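Local coordinates for Pvc2 (Photorhabdus asymbiotica subsp. asymbiotica, PDB 6J0B), which probably forms the contractile sheath around the inner tube of an extracellular contractile injection system, seen here in its extended state, at residues 101-106 / 124-130. Numbering follows the deposited sequence.
Sequences VTLLVA and GLFAVFD
Phe126 N donates to Thr102 O over 2.9 Å in a nearly straight bond, 165° at the hydrogen. Leu104 N returns a more bent one to Phe126 O at 2.8 Å (133°). Phe126 thus ties strand 126-130 to the start of strand 103-106 through both its N-H and its carbonyl. The strands run parallel, their axes 20° apart.

Apolar contacts cover both faces of the pair. On one, Leu103 CD1 reaches the edge of the Phe126 ring, near its plane, and packs 3.7 Å from Val128 CG1. Val128 CG1 stands between its own backbone N and carbonyl carbon, where it also meets Val105 CG2, the two valines lying side by side. Helix 172-186 covers Leu103, Val105 and Val128; helix 250-266 touches Leu103 and Phe126. On the other face Leu104 CB meets Ala127 CB. Further along, Ala106 CB meets Phe129 CB at 3.8 Å. Nearer the N-terminal ends of the segments, Leu125 CD1 packs on Val101 CG1.

At the C-terminal end, Ser173 OG lies within hydrogen-bonding contact of both Asp130 OD1 and Ala106 O.

Parallel neighbours joined through helix 112-118, these strands form a beta-alpha-beta unit inside the mixed sheet of the subtilisin-like sheath domain; the two backbone bonds of Phe126 set their register, and buried apolar side chains fill the contact.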
loop_
_atom_site.group_PDB
_atom_site.type_symbol
_atom_site.label_atom_id
_atom_site.label_comp_id
_atom_site.label_asym_id
_atom_site.label_seq_id
_atom_site.Cartn_x
_atom_site.Cartn_y
_atom_site.Cartn_z
ATOM N N VAL A 101 25.743 53.576 -31.979
ATOM C CA VAL A 101 25.413 54.435 -30.851
ATOM C C VAL A 101 23.940 54.812 -30.904
ATOM O O VAL A 101 23.446 55.311 -31.924
ATOM C CB VAL A 101 26.318 55.674 -30.863
ATOM C CG1 VAL A 101 25.751 56.767 -29.986
ATOM C CG2 VAL A 101 27.709 55.294 -30.417
ATOM N N THR A 102 23.226 54.565 -29.806
ATOM C CA THR A 102 21.816 54.921 -29.692
ATOM C C THR A 102 21.552 56.042 -28.705
ATOM O O THR A 102 20.829 56.983 -29.033
ATOM C CB THR A 102 20.983 53.707 -29.276
ATOM O OG1 THR A 102 21.224 53.417 -27.899
ATOM C CG2 THR A 102 21.362 52.511 -30.083
ATOM N N LEU A 103 22.096 55.963 -27.497
ATOM C CA LEU A 103 21.887 56.994 -26.494
ATOM C C LEU A 103 22.973 58.056 -26.579
ATOM O O LEU A 103 24.096 57.791 -27.012
ATOM C CB LEU A 103 21.878 56.403 -25.084
ATOM C CG LEU A 103 20.580 55.936 -24.432
ATOM C CD1 LEU A 103 19.521 57.000 -24.554
ATOM C CD2 LEU A 103 20.110 54.646 -25.036
ATOM N N LEU A 104 22.624 59.265 -26.157
ATOM C CA LEU A 104 23.578 60.352 -25.966
ATOM C C LEU A 104 23.353 60.902 -24.567
ATOM O O LEU A 104 22.306 61.490 -24.287
ATOM C CB LEU A 104 23.414 61.436 -27.028
ATOM C CG LEU A 104 24.180 62.741 -26.809
ATOM C CD1 LEU A 104 25.672 62.503 -26.646
ATOM C CD2 LEU A 104 23.921 63.695 -27.957
ATOM N N VAL A 105 24.334 60.715 -23.694
ATOM C CA VAL A 105 24.190 60.986 -22.270
ATOM C C VAL A 105 25.103 62.143 -21.900
ATOM O O VAL A 105 26.316 62.082 -22.125
ATOM C CB VAL A 105 24.515 59.743 -21.436
ATOM C CG1 VAL A 105 24.475 60.070 -19.963
ATOM C CG2 VAL A 105 23.543 58.648 -21.765
ATOM N N ALA A 106 24.523 63.195 -21.335
ATOM C CA ALA A 106 25.292 64.274 -20.729
ATOM C C ALA A 106 25.492 63.941 -19.261
ATOM O O ALA A 106 24.532 63.929 -18.485
ATOM C CB ALA A 106 24.582 65.614 -20.871
ATOM N N GLY A 124 19.057 57.908 -35.549
ATOM C CA GLY A 124 18.496 57.133 -34.464
ATOM C C GLY A 124 18.940 57.522 -33.072
ATOM O O GLY A 124 18.858 56.694 -32.160
ATOM N N LEU A 125 19.388 58.754 -32.870
ATOM C CA LEU A 125 19.948 59.160 -31.589
ATOM C C LEU A 125 18.856 59.659 -30.652
ATOM O O LEU A 125 18.071 60.541 -31.010
ATOM C CB LEU A 125 21.001 60.247 -31.793
ATOM C CG LEU A 125 22.472 59.837 -31.879
ATOM C CD1 LEU A 125 22.886 59.120 -30.616
ATOM C CD2 LEU A 125 22.755 58.978 -33.098
ATOM N N PHE A 126 18.811 59.089 -29.452
ATOM C CA PHE A 126 18.004 59.588 -28.347
ATOM C C PHE A 126 18.949 60.196 -27.322
ATOM O O PHE A 126 20.045 59.678 -27.102
ATOM C CB PHE A 126 17.182 58.459 -27.722
ATOM C CG PHE A 126 16.091 58.931 -26.805
ATOM C CD1 PHE A 126 14.827 59.202 -27.297
ATOM C CD2 PHE A 126 16.323 59.083 -25.449
ATOM C CE1 PHE A 126 13.825 59.635 -26.458
ATOM C CE2 PHE A 126 15.324 59.515 -24.608
ATOM C CZ PHE A 126 14.075 59.790 -25.114
ATOM N N ALA A 127 18.539 61.294 -26.692
ATOM C CA ALA A 127 19.454 62.084 -25.872
ATOM C C ALA A 127 18.845 62.381 -24.510
ATOM O O ALA A 127 18.087 63.340 -24.366
ATOM C CB ALA A 127 19.824 63.386 -26.575
ATOM N N VAL A 128 19.215 61.603 -23.503
ATOM C CA VAL A 128 18.784 61.852 -22.133
ATOM C C VAL A 128 19.818 62.748 -21.461
ATOM O O VAL A 128 21.017 62.454 -21.490
ATOM C CB VAL A 128 18.591 60.532 -21.368
ATOM C CG1 VAL A 128 19.620 59.506 -21.792
ATOM C CG2 VAL A 128 18.656 60.743 -19.874
ATOM N N PHE A 129 19.371 63.862 -20.883
ATOM C CA PHE A 129 20.269 64.688 -20.084
ATOM C C PHE A 129 19.555 65.124 -18.808
ATOM O O PHE A 129 18.438 64.695 -18.515
ATOM C CB PHE A 129 20.821 65.880 -20.875
ATOM C CG PHE A 129 19.883 66.441 -21.891
ATOM C CD1 PHE A 129 20.088 66.199 -23.239
ATOM C CD2 PHE A 129 18.828 67.241 -21.511
ATOM C CE1 PHE A 129 19.243 66.727 -24.186
ATOM C CE2 PHE A 129 17.979 67.769 -22.457
ATOM C CZ PHE A 129 18.192 67.516 -23.794
ATOM N N ASP A 130 20.222 65.990 -18.052
ATOM C CA ASP A 130 19.912 66.245 -16.655
ATOM C C ASP A 130 18.866 67.337 -16.496
ATOM O O ASP A 130 18.605 68.124 -17.406
ATOM C CB ASP A 130 21.168 66.668 -15.894
ATOM C CG ASP A 130 22.420 66.016 -16.423
ATOM O OD1 ASP A 130 22.450 64.779 -16.516
ATOM O OD2 ASP A 130 23.379 66.745 -16.746
#